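Local structure of type II secretion system protein H (Vibrio cholerae, 2QV8) at residues P122-I127 / Q137-A142. The protein forms part of the pseudopilus tip complex of the type II secretion system, critical for recognising and binding substrates such as proteases and toxins secreted from the periplasm. Sequence-based numbering, arbitrary orientation. Where two conformers were deposited one is given.
Sequences PFTLSI and QWRVTA
Pro122, just before its strand, meets Ala142 at the end of the partner strand, its CA-H directed at Ala142 O. Phe123 and Ala142 then form a hydrogen-bonded antiparallel pair: Phe123 N bonds Ala142 O, and Ala142 N returns a bond of 3.0 Å to Phe123 O. That oxygen also accepts from the hydroxyl of Thr141, with OG1 2.6 Å from Phe123 O; the two donors approach from opposite faces of the carbonyl plane, so the oxygen is held by two bonds. With CG set between its backbone N and carbonyl carbon (chi1 79°), the Phe123 ring swings across to the neighbouring strand. One face lies over Ala142 N and Thr141 CA, CE1 comes within 3.5 Å of Ala142 CB, and Leu125 CB sits at the ring edge. On the other side of the sheet, Thr124 CG2 runs alongside the Arg139 chain, 3.7 Å from Arg139 CG. Strands 123-129 and 138-142 make up a beta hairpin, the central pair of a four-stranded antiparallel sheet that packs against helix 2-24 of the pseudopilin fold; Phe123 rests on Leu14, while Leu125 and Val140 both reach Phe10. Leu125 and Val140 exchange two backbone bonds, and that from Leu125 N to Val140 O is almost straight at 176°. Ser126 OG, anti to the backbone N (chi1 172°), stands 3.3 Å from Gln137 CB, and the hydroxyl is hydrogen-bonded to Pro134 O in the hairpin loop. Beside it, Arg139 bends back to bond Gln137 O, two residues earlier, through NE, at 2.7 Å and close to the guanidinium plane; NH2 also bonds Glu155 O. At Ile127, the backbone N reaches Trp138 O at 2.9 Å, while Gln137 CB and Trp138 CB both lie near Ile127 O.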
loop_
_atom_site.group_PDB
_atom_site.type_symbol
_atom_site.label_atom_id
_atom_site.label_comp_id
_atom_site.label_asym_id
_atom_site.label_seq_id
_atom_site.Cartn_x
_atom_site.Cartn_y
_atom_site.Cartn_z
ATOM N N PRO A 122 -8.150 -4.400 -6.698
ATOM C CA PRO A 122 -8.711 -3.029 -6.614
ATOM C C PRO A 122 -8.678 -2.467 -5.181
ATOM O O PRO A 122 -9.118 -3.114 -4.253
ATOM C CB PRO A 122 -10.124 -3.195 -7.118
ATOM C CG PRO A 122 -10.099 -4.454 -7.958
ATOM C CD PRO A 122 -9.115 -5.347 -7.295
ATOM N N PHE A 123 -8.144 -1.270 -5.014
ATOM C CA PHE A 123 -7.988 -0.694 -3.691
ATOM C C PHE A 123 -7.747 0.820 -3.818
ATOM O O PHE A 123 -7.499 1.350 -4.921
ATOM C CB PHE A 123 -6.771 -1.334 -2.957
ATOM C CG PHE A 123 -5.460 -0.758 -3.417
ATOM C CD1 PHE A 123 -4.856 -1.210 -4.567
ATOM C CD2 PHE A 123 -4.860 0.284 -2.707
ATOM C CE1 PHE A 123 -3.686 -0.624 -4.999
ATOM C CE2 PHE A 123 -3.712 0.872 -3.159
ATOM C CZ PHE A 123 -3.131 0.419 -4.306
ATOM N N THR A 124 -7.800 1.492 -2.660
ATOM C CA THR A 124 -7.377 2.900 -2.496
ATOM C C THR A 124 -6.566 2.972 -1.214
ATOM O O THR A 124 -7.001 2.491 -0.180
ATOM C CB THR A 124 -8.590 3.870 -2.360
ATOM O OG1 THR A 124 -9.379 3.804 -3.530
ATOM C CG2 THR A 124 -8.132 5.330 -2.177
ATOM N N LEU A 125 -5.366 3.542 -1.285
ATOM C CA LEU A 125 -4.576 3.847 -0.108
ATOM C C LEU A 125 -4.568 5.375 0.049
ATOM O O LEU A 125 -4.321 6.077 -0.899
ATOM C CB LEU A 125 -3.161 3.338 -0.290
ATOM C CG LEU A 125 -2.228 3.767 0.867
ATOM C CD1 LEU A 125 -2.423 2.927 2.165
ATOM C CD2 LEU A 125 -0.762 3.870 0.507
ATOM N N SER A 126 -4.797 5.862 1.253
ATOM C CA SER A 126 -4.855 7.295 1.521
ATOM C C SER A 126 -3.762 7.607 2.518
ATOM O O SER A 126 -3.556 6.856 3.500
ATOM C CB SER A 126 -6.239 7.672 2.040
ATOM O OG SER A 126 -6.287 9.013 2.479
ATOM N N ILE A 127 -2.994 8.654 2.208
ATOM C CA ILE A 127 -1.959 9.162 3.092
ATOM C C ILE A 127 -2.233 10.601 3.481
ATOM O O ILE A 127 -2.577 11.438 2.624
ATOM C CB ILE A 127 -0.563 9.009 2.487
ATOM C CG1 ILE A 127 -0.335 7.545 2.081
ATOM C CG2 ILE A 127 0.521 9.526 3.478
ATOM C CD1 ILE A 127 0.948 7.307 1.242
ATOM N N GLN A 137 -7.973 12.569 0.355
ATOM C CA GLN A 137 -6.600 12.979 0.610
ATOM C C GLN A 137 -5.678 12.619 -0.545
ATOM O O GLN A 137 -6.144 12.258 -1.623
ATOM C CB GLN A 137 -6.094 12.304 1.916
ATOM C CG GLN A 137 -6.844 12.682 3.191
ATOM C CD GLN A 137 -6.547 14.097 3.716
ATOM O OE1 GLN A 137 -5.812 14.858 3.103
ATOM N NE2 GLN A 137 -7.091 14.422 4.910
ATOM N N TRP A 138 -4.361 12.692 -0.347
ATOM C CA TRP A 138 -3.446 12.114 -1.298
ATOM C C TRP A 138 -3.732 10.611 -1.337
ATOM O O TRP A 138 -3.804 9.980 -0.293
ATOM C CB TRP A 138 -1.987 12.401 -0.936
ATOM C CG TRP A 138 -1.537 13.733 -1.395
ATOM C CD1 TRP A 138 -1.404 14.856 -0.640
ATOM C CD2 TRP A 138 -1.167 14.091 -2.729
ATOM N NE1 TRP A 138 -0.976 15.895 -1.420
ATOM C CE2 TRP A 138 -0.809 15.453 -2.708
ATOM C CE3 TRP A 138 -1.093 13.397 -3.932
ATOM C CZ2 TRP A 138 -0.408 16.135 -3.846
ATOM C CZ3 TRP A 138 -0.673 14.092 -5.085
ATOM C CH2 TRP A 138 -0.335 15.435 -5.023
ATOM N N ARG A 139 -3.981 10.061 -2.533
ATOM C CA ARG A 139 -4.387 8.662 -2.666
ATOM C C ARG A 139 -3.655 7.955 -3.808
ATOM O O ARG A 139 -3.322 8.560 -4.821
ATOM C CB ARG A 139 -5.874 8.561 -2.959
ATOM C CG ARG A 139 -6.785 8.732 -1.769
ATOM C CD ARG A 139 -8.133 9.236 -2.173
ATOM N NE ARG A 139 -8.042 10.598 -2.641
ATOM C CZ ARG A 139 -8.855 11.197 -3.498
ATOM N NH1 ARG A 139 -9.903 10.582 -4.026
ATOM N NH2 ARG A 139 -8.608 12.451 -3.810
ATOM N N VAL A 140 -3.446 6.661 -3.653
ATOM C CA VAL A 140 -2.998 5.834 -4.738
ATOM C C VAL A 140 -4.071 4.752 -4.862
ATOM O O VAL A 140 -4.445 4.143 -3.859
ATOM C CB VAL A 140 -1.616 5.199 -4.488
ATOM C CG1 VAL A 140 -1.306 4.165 -5.640
ATOM C CG2 VAL A 140 -0.503 6.295 -4.318
ATOM N N THR A 141 -4.517 4.498 -6.089
ATOM C CA THR A 141 -5.605 3.552 -6.315
ATOM C C THR A 141 -5.298 2.630 -7.490
ATOM O O THR A 141 -4.648 3.027 -8.440
ATOM C CB THR A 141 -6.949 4.286 -6.539
ATOM O OG1 THR A 141 -8.028 3.354 -6.498
ATOM C CG2 THR A 141 -6.968 5.067 -7.875
ATOM N N ALA A 142 -5.754 1.379 -7.384
ATOM C CA ALA A 142 -5.759 0.472 -8.530
ATOM C C ALA A 142 -7.248 0.286 -8.812
ATOM O O ALA A 142 -8.034 -0.136 -7.954
ATOM C CB ALA A 142 -5.065 -0.844 -8.237
#